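Local coordinates for C-type lectin domain family 4, member a4 (Mus musculus, PDB 3VYK), which binds N-glycans bearing bisecting N-acetylglucosamine through a calcium-dependent C-type lectin domain, and probably acts as a pattern recognition receptor on the cell surface, at residues S28-K31 with C32-G36; I42-Q45 with A46-D49; E92-Q95 with D96-C100; I103-T107 with T108-W112. One frame throughout, in Å; residues are numbered along the deposited sequence.

Contact 1. Residues S28-K31 with C32-G36; sequences SEEK and CSHMG
The first torsions of E30 and H34 set their side chains next to each other on successive turns of helix 25-34. In E30, CG lies opposite the backbone N (chi1 -177°) and the chain beyond it is extended. In H34, the ring swings to the backbone N side, opposite the carbonyl carbon (chi1 -74°). The two side chains then run alongside, pointing the same way. H34 CE1 is 3.5 Å from E30 CG and 3.5 Å from E30 OE2. E30 OE2 stays 4.2 Å from H34 NE2. The carboxylate and ring planes differ by 55°. E30 O sits over one face of the imidazole and also accepts from H34 N at 3.0 Å. Two more bonds of the same kind continue the ladder: C32 N to S28 O, 3.0 Å, and S33 N to E29 O, 2.9 Å. On the inner side, C32 SG passes 3.5 Å from S28 O and forms a disulfide with C125. S28 OG bonds to S24 O, and E29 OE1 takes the N-H of L39, so this side is tied to its neighbours. The chain leaves the helix through G36, whose phi is positive. G36 N bonds to S33 O at 2.9 Å, and A37 N reaches back to C32 O. This is a Schellman motif, with G36 as the C-prime residue.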
# COMPACT_ATOMS: atom_id res chain seq x y z
N SER A 28 -5.77 -3.18 9.29
CA SER A 28 -4.51 -3.52 8.61
C SER A 28 -3.33 -2.75 9.17
O SER A 28 -2.26 -3.32 9.42
CB SER A 28 -4.63 -3.25 7.10
OG SER A 28 -5.60 -4.10 6.53
N GLU A 29 -3.51 -1.44 9.36
CA GLU A 29 -2.46 -0.62 9.97
C GLU A 29 -2.14 -1.09 11.39
O GLU A 29 -0.98 -1.08 11.79
CB GLU A 29 -2.82 0.87 9.95
CG GLU A 29 -1.87 1.80 10.69
CD GLU A 29 -0.43 1.79 10.18
OE1 GLU A 29 -0.14 1.18 9.13
OE2 GLU A 29 0.42 2.42 10.85
N GLU A 30 -3.16 -1.54 12.12
CA GLU A 30 -2.97 -2.10 13.46
C GLU A 30 -2.13 -3.38 13.42
O GLU A 30 -1.22 -3.55 14.25
CB GLU A 30 -4.34 -2.34 14.12
CG GLU A 30 -4.30 -2.84 15.56
CD GLU A 30 -5.67 -3.27 16.08
OE1 GLU A 30 -6.68 -3.12 15.35
OE2 GLU A 30 -5.73 -3.77 17.23
N LYS A 31 -2.41 -4.26 12.46
CA LYS A 31 -1.62 -5.48 12.28
C LYS A 31 -0.16 -5.17 11.99
O LYS A 31 0.74 -5.79 12.55
CB LYS A 31 -2.19 -6.37 11.17
CG LYS A 31 -3.53 -7.02 11.52
CD LYS A 31 -4.00 -7.90 10.38
CE LYS A 31 -5.40 -8.44 10.64
NZ LYS A 31 -5.75 -9.53 9.69
N CYS A 32 0.09 -4.20 11.11
CA CYS A 32 1.47 -3.81 10.81
C CYS A 32 2.14 -3.26 12.06
O CYS A 32 3.29 -3.60 12.37
CB CYS A 32 1.53 -2.77 9.68
SG CYS A 32 0.99 -3.31 8.04
N SER A 33 1.40 -2.43 12.80
CA SER A 33 1.89 -1.80 14.03
C SER A 33 2.33 -2.82 15.08
O SER A 33 3.35 -2.62 15.74
CB SER A 33 0.83 -0.86 14.62
OG SER A 33 1.36 -0.12 15.70
N HIS A 34 1.58 -3.92 15.20
CA HIS A 34 1.91 -4.99 16.14
C HIS A 34 3.21 -5.69 15.82
O HIS A 34 3.79 -6.36 16.68
CB HIS A 34 0.77 -6.01 16.25
CG HIS A 34 -0.43 -5.50 17.02
ND1 HIS A 34 -1.69 -5.72 16.62
CD2 HIS A 34 -0.51 -4.77 18.21
CE1 HIS A 34 -2.54 -5.16 17.50
NE2 HIS A 34 -1.82 -4.57 18.47
N MET A 35 3.67 -5.54 14.59
CA MET A 35 4.96 -6.10 14.18
C MET A 35 6.05 -5.03 14.09
O MET A 35 7.12 -5.27 13.52
CB MET A 35 4.83 -6.84 12.86
CG MET A 35 3.75 -7.90 12.86
SD MET A 35 3.76 -8.92 11.39
CE MET A 35 3.32 -7.74 10.11
N GLY A 36 5.77 -3.85 14.65
CA GLY A 36 6.70 -2.73 14.64
C GLY A 36 6.84 -2.06 13.29
O GLY A 36 7.83 -1.37 13.03

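Contact 2. Residues I42-Q45 with A46-D49; sequences IHSQ and AEQD
E47, Q45 and Q48 carry most of this contact: E47 grips H43 and S44, Q45 lies against D49 on the outer side, and Q48 meets I42 on the buried side. The side chain of E47 turns back from the first turn of helix 45-53 toward the residues before it. Its CG is on the backbone N side (chi1 -67°), and the chain then extends until the carboxylate lies beside H43 and S44. E47 OE1 accepts from H43 N at 2.8 Å, with a nearly straight N-H...O angle of 165°. E47 OE2 accepts from S44 OG at 2.9 Å. Both donors come from the same side, out of the carboxylate plane. With one bond on each oxygen, the group is fixed in its rotation. S44 OG stands between its own backbone N and carbonyl carbon (chi1 65°). The hydroxyl makes two bonds to one residue, giving to the E47 carboxylate and accepting from E47 N at 3.1 Å.

I42 CD1 touches Q48 OE1 at 3.5 Å; that oxygen has W112 as its outside partner. Q45 is exposed. Its CG is 3.4 Å from D49 OD2, and the amide and carboxylate planes stand almost perpendicular. Two backbone bonds start the helix: D49 N to Q45 O, 2.8 Å, and Q48 N to S44 O, 3.0 Å. The ring of H43 leads away from the helix, where NE2 bonds to T79 OG1. S44 is the N-cap of helix 45-53, its hydroxyl capping E47 N.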
# COMPACT_ATOMS: atom_id res chain seq x y z
N ILE A 42 5.36 4.34 -0.54
CA ILE A 42 6.04 4.03 -1.80
C ILE A 42 6.62 5.31 -2.41
O ILE A 42 5.88 6.24 -2.74
CB ILE A 42 5.06 3.36 -2.78
CG1 ILE A 42 4.51 2.07 -2.16
CG2 ILE A 42 5.75 3.04 -4.11
CD1 ILE A 42 3.35 1.46 -2.92
N HIS A 43 7.95 5.35 -2.55
CA HIS A 43 8.60 6.59 -3.00
C HIS A 43 9.28 6.55 -4.34
O HIS A 43 9.87 7.54 -4.76
CB HIS A 43 9.55 7.11 -1.93
CG HIS A 43 8.86 7.86 -0.82
ND1 HIS A 43 8.13 8.97 -1.05
CD2 HIS A 43 8.80 7.62 0.55
CE1 HIS A 43 7.63 9.42 0.13
NE2 HIS A 43 8.03 8.58 1.10
N SER A 44 9.17 5.43 -5.05
CA SER A 44 9.78 5.28 -6.38
C SER A 44 9.13 4.16 -7.14
O SER A 44 8.49 3.27 -6.56
CB SER A 44 11.28 4.99 -6.25
OG SER A 44 11.51 3.72 -5.63
N GLN A 45 9.32 4.18 -8.46
CA GLN A 45 8.90 3.05 -9.29
C GLN A 45 9.65 1.77 -8.93
O GLN A 45 9.08 0.70 -8.98
CB GLN A 45 9.02 3.31 -10.80
CG GLN A 45 8.38 2.16 -11.58
CD GLN A 45 8.18 2.43 -13.05
OE1 GLN A 45 8.11 1.48 -13.86
NE2 GLN A 45 8.06 3.69 -13.42
N ALA A 46 10.92 1.89 -8.54
CA ALA A 46 11.67 0.72 -8.08
C ALA A 46 10.95 0.05 -6.93
O ALA A 46 10.77 -1.16 -6.95
CB ALA A 46 13.09 1.09 -7.69
N GLU A 47 10.52 0.83 -5.93
CA GLU A 47 9.76 0.27 -4.82
C GLU A 47 8.43 -0.31 -5.28
O GLU A 47 8.09 -1.43 -4.89
CB GLU A 47 9.50 1.33 -3.75
CG GLU A 47 10.74 1.80 -3.02
CD GLU A 47 10.49 3.14 -2.38
OE1 GLU A 47 9.57 3.23 -1.55
OE2 GLU A 47 11.20 4.11 -2.74
N GLN A 48 7.67 0.45 -6.08
CA GLN A 48 6.41 -0.04 -6.64
C GLN A 48 6.58 -1.39 -7.35
O GLN A 48 5.85 -2.33 -7.05
CB GLN A 48 5.82 1.00 -7.60
CG GLN A 48 4.59 0.52 -8.36
CD GLN A 48 3.32 0.55 -7.53
OE1 GLN A 48 3.31 1.00 -6.39
NE2 GLN A 48 2.23 0.05 -8.13
N ASP A 49 7.56 -1.48 -8.26
CA ASP A 49 7.78 -2.72 -9.01
C ASP A 49 8.29 -3.87 -8.14
O ASP A 49 7.95 -5.04 -8.37
CB ASP A 49 8.75 -2.47 -10.18
CG ASP A 49 8.13 -1.66 -11.31
OD1 ASP A 49 6.90 -1.52 -11.37
OD2 ASP A 49 8.88 -1.16 -12.16

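Contact 3. Residues E92-Q95 with D96-C100; sequences EPNQ and DWERC. With CA (calcium ion), chain C; MAN (alpha-D-mannopyranose), chain B; NAG (2-acetamido-2-deoxy-beta-D-glucopyranose), chain D; SO4 (sulfate ion), chain E.
The E92-P93-N94 (EPN) motif of mannose-type C-type lectins lies in this loop, and its N94 meets E98 at calcium. N94 OD1 and E98 OE1 lie 2.9 Å apart because both bind the ion, each at 2.4 Å. Their amide and carboxylate planes are 44° apart. E98 CG lies beside the backbone N (chi1 -67°), the chain extended to the metal. E92 OE1 is a third ligand, and N113 and D114 add further protein atoms. The E92-P93 peptide is cis. Mannose O3 and O4 bind the same ion. N94 ND2 gives mannose O4 a weak bond at 2.9 Å. E98 OE2 lies 2.7 Å from mannose O3 and accepts from O6 of the chain D N-acetylglucosamine at 2.7 Å.

A type I turn from Q95 to E98 carries E98 back toward N94, closed by E98 N to Q95 O at 3.0 Å. In one of its two conformers, W97 takes a CH-pi contact from Q95 CB over its ring face.

Of the E98 oxygens, one binds metal and the other meets two sugars. Calcium probably offsets the repulsion among the carboxylates and polarises the mannose hydroxyls, so metal and sugar binding are coupled.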
# COMPACT_ATOMS: atom_id res chain seq x y z
N GLU A 92 -8.32 6.60 -12.15
CA GLU A 92 -8.25 6.70 -10.68
C GLU A 92 -7.31 7.82 -10.27
O GLU A 92 -6.42 8.19 -11.02
CB GLU A 92 -7.77 5.39 -10.07
CG GLU A 92 -8.55 4.16 -10.49
CD GLU A 92 -10.01 4.14 -10.01
OE1 GLU A 92 -10.41 4.84 -9.04
OE2 GLU A 92 -10.75 3.32 -10.62
N PRO A 93 -7.51 8.39 -9.06
CA PRO A 93 -8.59 8.09 -8.13
C PRO A 93 -9.88 8.77 -8.60
O PRO A 93 -9.82 9.76 -9.33
CB PRO A 93 -8.08 8.68 -6.81
CG PRO A 93 -7.27 9.87 -7.25
CD PRO A 93 -6.65 9.48 -8.57
N ASN A 94 -11.03 8.22 -8.22
CA ASN A 94 -12.28 8.69 -8.82
C ASN A 94 -13.43 9.10 -7.91
O ASN A 94 -14.38 9.74 -8.39
CB ASN A 94 -12.79 7.67 -9.85
CG ASN A 94 -13.25 6.36 -9.22
OD1 ASN A 94 -12.90 6.01 -8.09
ND2 ASN A 94 -14.05 5.62 -9.98
N GLN A 95 -13.37 8.76 -6.62
CA GLN A 95 -14.54 8.97 -5.77
C GLN A 95 -14.18 9.50 -4.39
O GLN A 95 -13.33 8.94 -3.70
CB GLN A 95 -15.35 7.67 -5.69
CG GLN A 95 -16.00 7.35 -7.04
CD GLN A 95 -16.58 5.96 -7.19
OE1 GLN A 95 -15.97 4.95 -6.82
NE2 GLN A 95 -17.75 5.89 -7.81
N ASP A 96 -14.87 10.58 -3.98
CA ASP A 96 -14.51 11.32 -2.76
C ASP A 96 -14.61 10.51 -1.47
O ASP A 96 -13.86 10.77 -0.53
CB ASP A 96 -15.33 12.62 -2.62
CG ASP A 96 -16.75 12.38 -2.09
OD1 ASP A 96 -17.64 12.09 -2.90
OD2 ASP A 96 -16.96 12.47 -0.86
N TRP A 97 -15.52 9.54 -1.48
CA TRP A 97 -15.80 8.68 -0.35
C TRP A 97 -14.90 7.46 -0.29
O TRP A 97 -15.04 6.63 0.60
CB TRP A 97 -17.28 8.29 -0.36
CG TRP A 97 -17.75 7.79 -1.71
CD1 TRP A 97 -18.17 8.55 -2.80
CD2 TRP A 97 -17.83 6.40 -2.16
NE1 TRP A 97 -18.51 7.74 -3.86
CE2 TRP A 97 -18.32 6.44 -3.54
CE3 TRP A 97 -17.56 5.17 -1.58
CZ2 TRP A 97 -18.53 5.28 -4.27
CZ3 TRP A 97 -17.77 4.02 -2.33
CH2 TRP A 97 -18.24 4.08 -3.65
N GLU A 98 -13.97 7.37 -1.25
CA GLU A 98 -12.95 6.32 -1.29
C GLU A 98 -11.66 6.98 -0.83
O GLU A 98 -10.94 7.61 -1.63
CB GLU A 98 -12.81 5.75 -2.71
CG GLU A 98 -14.05 4.98 -3.20
CD GLU A 98 -13.80 4.20 -4.49
OE1 GLU A 98 -13.31 4.78 -5.50
OE2 GLU A 98 -14.09 2.99 -4.50
N ARG A 99 -11.38 6.89 0.46
CA ARG A 99 -10.31 7.71 1.03
C ARG A 99 -9.01 6.95 1.28
O ARG A 99 -8.01 7.55 1.67
CB ARG A 99 -10.79 8.39 2.32
CG ARG A 99 -11.95 9.36 2.12
CD ARG A 99 -12.34 10.05 3.43
NE ARG A 99 -12.41 9.09 4.53
CZ ARG A 99 -13.44 8.29 4.77
NH1 ARG A 99 -14.55 8.36 4.03
NH2 ARG A 99 -13.37 7.43 5.77
N CYS A 100 -9.05 5.63 1.06
CA CYS A 100 -7.91 4.74 1.21
C CYS A 100 -7.51 4.22 -0.16
O CYS A 100 -8.22 4.44 -1.15
CB CYS A 100 -8.24 3.59 2.16
SG CYS A 100 -8.31 4.11 3.90
CA CA C . -11.71 4.20 -7.13
C1 MAN B . -15.02 -0.36 -8.60
C2 MAN B . -14.16 0.13 -7.43
C3 MAN B . -13.79 1.61 -7.62
C4 MAN B . -13.15 1.81 -8.98
C5 MAN B . -14.10 1.29 -10.09
C6 MAN B . -13.48 1.42 -11.48
O2 MAN B . -12.97 -0.63 -7.44
O3 MAN B . -12.85 2.15 -6.69
O4 MAN B . -12.82 3.20 -9.01
O5 MAN B . -14.40 -0.08 -9.84
O6 MAN B . -14.46 1.04 -12.45
C1 NAG D . -17.98 -1.85 -6.08
C2 NAG D . -17.93 -3.22 -5.40
C3 NAG D . -18.03 -3.06 -3.89
C4 NAG D . -17.03 -2.03 -3.36
C5 NAG D . -17.12 -0.75 -4.19
C6 NAG D . -16.05 0.27 -3.78
C7 NAG D . -18.86 -5.01 -6.81
C8 NAG D . -20.10 -5.76 -7.18
N2 NAG D . -19.03 -4.06 -5.88
O3 NAG D . -17.80 -4.32 -3.30
O4 NAG D . -17.33 -1.75 -2.00
O5 NAG D . -16.95 -1.02 -5.57
O6 NAG D . -16.36 1.52 -4.34
O7 NAG D . -17.79 -5.28 -7.35
S SO4 E . -17.00 6.38 6.10
O1 SO4 E . -15.92 7.07 6.86
O2 SO4 E . -18.35 6.74 6.60
O3 SO4 E . -16.88 6.70 4.66
O4 SO4 E . -16.81 4.92 6.29

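Contact 4. Residues I103-T107 with T108-W112; sequences INHKT and TGWGW. With NAG (2-acetamido-2-deoxy-beta-D-glucopyranose), chain F; SO4 (sulfate ion), chain G.
H105 and W110 make the close aromatic part of this contact. The imidazole turns an edge to the indole face, with CD2 3.5 Å from W110 NE1 and the ring planes 68° apart. H105 CB sits almost squarely over the six-membered ring of W110, 3.6 Å from its centroid. The imidazole reaches this position because CG is anti to the H105 backbone N (chi1 -169°). I103 CG2 presses on W110 CE3 at 3.4 Å, crossing it at about a right angle. Deeper in, I103 CG1 meets W112 CD1 at 3.8 Å, and both residues pack on I63.

The strands form a beta hairpin, 100-106 with 109-115, closed by a type I turn from K106 to G109. N104 pairs with G111 and K106 with G109 by two backbone bonds each. H105 and W110, like I103 and W112, are non-hydrogen-bonded pairs. On the face opposite the tryptophans, the buried N104 binds sugar: its ND2 gives two bonds to the chain F N-acetylglucosamine, at 3.1 Å to O7 and 3.2 Å to O3.

The turn end is the solvent side: T107 and T108 are exposed. G109 has a positive phi. O2 of a sulfate (chain G), probably from the crystallisation liquor, lies 3.1 Å from G109 CA and accepts from W110 N at 2.7 Å.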
# COMPACT_ATOMS: atom_id res chain seq x y z
N ILE A 103 -3.22 -1.28 -4.00
CA ILE A 103 -2.61 -1.80 -5.21
C ILE A 103 -3.48 -2.97 -5.67
O ILE A 103 -3.74 -3.90 -4.90
CB ILE A 103 -1.17 -2.29 -4.96
CG1 ILE A 103 -0.28 -1.13 -4.52
CG2 ILE A 103 -0.59 -2.96 -6.20
CD1 ILE A 103 1.13 -1.54 -4.13
N ASN A 104 -3.92 -2.92 -6.91
CA ASN A 104 -4.59 -4.08 -7.53
C ASN A 104 -4.21 -4.24 -8.99
O ASN A 104 -3.58 -3.36 -9.60
CB ASN A 104 -6.13 -4.08 -7.29
CG ASN A 104 -6.85 -2.94 -8.00
OD1 ASN A 104 -6.24 -2.11 -8.65
ND2 ASN A 104 -8.18 -2.90 -7.86
N HIS A 105 -4.57 -5.39 -9.55
CA HIS A 105 -4.16 -5.74 -10.89
C HIS A 105 -5.32 -5.74 -11.86
O HIS A 105 -6.40 -6.22 -11.54
CB HIS A 105 -3.50 -7.11 -10.88
CG HIS A 105 -2.82 -7.45 -12.16
ND1 HIS A 105 -3.42 -8.16 -13.14
CD2 HIS A 105 -1.54 -7.14 -12.62
CE1 HIS A 105 -2.57 -8.30 -14.17
NE2 HIS A 105 -1.42 -7.68 -13.86
N LYS A 106 -5.07 -5.16 -13.03
CA LYS A 106 -6.07 -5.07 -14.10
C LYS A 106 -5.41 -5.51 -15.40
O LYS A 106 -4.25 -5.91 -15.40
CB LYS A 106 -6.63 -3.64 -14.20
CG LYS A 106 -7.43 -3.21 -12.98
CD LYS A 106 -7.83 -1.74 -12.95
CE LYS A 106 -9.08 -1.46 -13.77
NZ LYS A 106 -9.56 -0.10 -13.45
N THR A 107 -6.16 -5.47 -16.50
CA THR A 107 -5.62 -5.91 -17.80
C THR A 107 -4.43 -5.06 -18.23
O THR A 107 -3.52 -5.54 -18.91
CB THR A 107 -6.70 -5.89 -18.90
OG1 THR A 107 -7.18 -4.55 -19.08
CG2 THR A 107 -7.87 -6.79 -18.52
N THR A 108 -4.43 -3.80 -17.80
CA THR A 108 -3.37 -2.85 -18.12
C THR A 108 -2.18 -2.95 -17.15
O THR A 108 -1.19 -2.23 -17.31
CB THR A 108 -3.90 -1.40 -18.09
OG1 THR A 108 -4.66 -1.21 -16.89
CG2 THR A 108 -4.80 -1.14 -19.29
N GLY A 109 -2.29 -3.84 -16.17
CA GLY A 109 -1.22 -4.09 -15.21
C GLY A 109 -1.55 -3.70 -13.77
O GLY A 109 -2.72 -3.56 -13.41
N TRP A 110 -0.51 -3.56 -12.95
CA TRP A 110 -0.67 -3.12 -11.56
C TRP A 110 -0.86 -1.64 -11.45
O TRP A 110 -0.35 -0.88 -12.26
CB TRP A 110 0.56 -3.52 -10.76
CG TRP A 110 0.65 -4.99 -10.50
CD1 TRP A 110 1.47 -5.92 -11.15
CD2 TRP A 110 -0.08 -5.76 -9.50
NE1 TRP A 110 1.29 -7.17 -10.63
CE2 TRP A 110 0.37 -7.15 -9.64
CE3 TRP A 110 -1.05 -5.45 -8.54
CZ2 TRP A 110 -0.13 -8.17 -8.84
CZ3 TRP A 110 -1.55 -6.49 -7.74
CH2 TRP A 110 -1.09 -7.82 -7.89
N GLY A 111 -1.58 -1.22 -10.42
CA GLY A 111 -1.75 0.21 -10.18
C GLY A 111 -2.50 0.49 -8.89
O GLY A 111 -2.90 -0.43 -8.17
N TRP A 112 -2.67 1.77 -8.62
CA TRP A 112 -3.37 2.22 -7.41
C TRP A 112 -4.80 2.57 -7.71
O TRP A 112 -5.11 3.17 -8.76
CB TRP A 112 -2.72 3.46 -6.84
CG TRP A 112 -1.27 3.35 -6.43
CD1 TRP A 112 -0.47 2.21 -6.32
CD2 TRP A 112 -0.44 4.47 -5.99
NE1 TRP A 112 0.80 2.57 -5.91
CE2 TRP A 112 0.87 3.90 -5.67
CE3 TRP A 112 -0.63 5.84 -5.86
CZ2 TRP A 112 1.94 4.70 -5.24
CZ3 TRP A 112 0.44 6.63 -5.42
CH2 TRP A 112 1.68 6.06 -5.11
C1 NAG F . -13.03 -1.85 -6.70
C2 NAG F . -11.88 -2.74 -7.19
C3 NAG F . -11.78 -4.04 -6.38
C4 NAG F . -11.81 -3.74 -4.88
C5 NAG F . -12.97 -2.81 -4.52
C6 NAG F . -12.92 -2.35 -3.07
C7 NAG F . -11.39 -2.29 -9.55
C8 NAG F . -11.76 -2.56 -10.97
N2 NAG F . -12.08 -2.94 -8.62
O3 NAG F . -10.57 -4.69 -6.70
O4 NAG F . -11.92 -4.94 -4.15
O5 NAG F . -12.90 -1.63 -5.30
O6 NAG F . -13.54 -3.26 -2.19
O7 NAG F . -10.49 -1.48 -9.28
S SO4 G . 2.95 -3.59 -14.57
O1 SO4 G . 3.96 -3.83 -13.51
O2 SO4 G . 1.72 -4.34 -14.23
O3 SO4 G . 3.47 -4.05 -15.88
O4 SO4 G . 2.62 -2.14 -14.64

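Overall arrangement
All four contacts lie within one C-type lectin domain, in series along the chain. Contact 2 and contact 4 touch directly. Q48 OE1 and W112 NE1 are 3.0 Å apart, a probable hydrogen bond, and I42 CD1 packs on I103 CD1 at 3.9 Å. Contact 4 in turn reaches contact 3, where E92 CB lies 3.7 Å from W112 O. Contacts 3 and 4 share the glycan: 92-100 supplies three calcium ligands, and N104 holds an N-acetylglucosamine. Contact 2 is further from the calcium site, the Q48 side chain about 10 Å from that of N113. Contact 1 lies away from the site, its centre about 24 Å from that of contact 3.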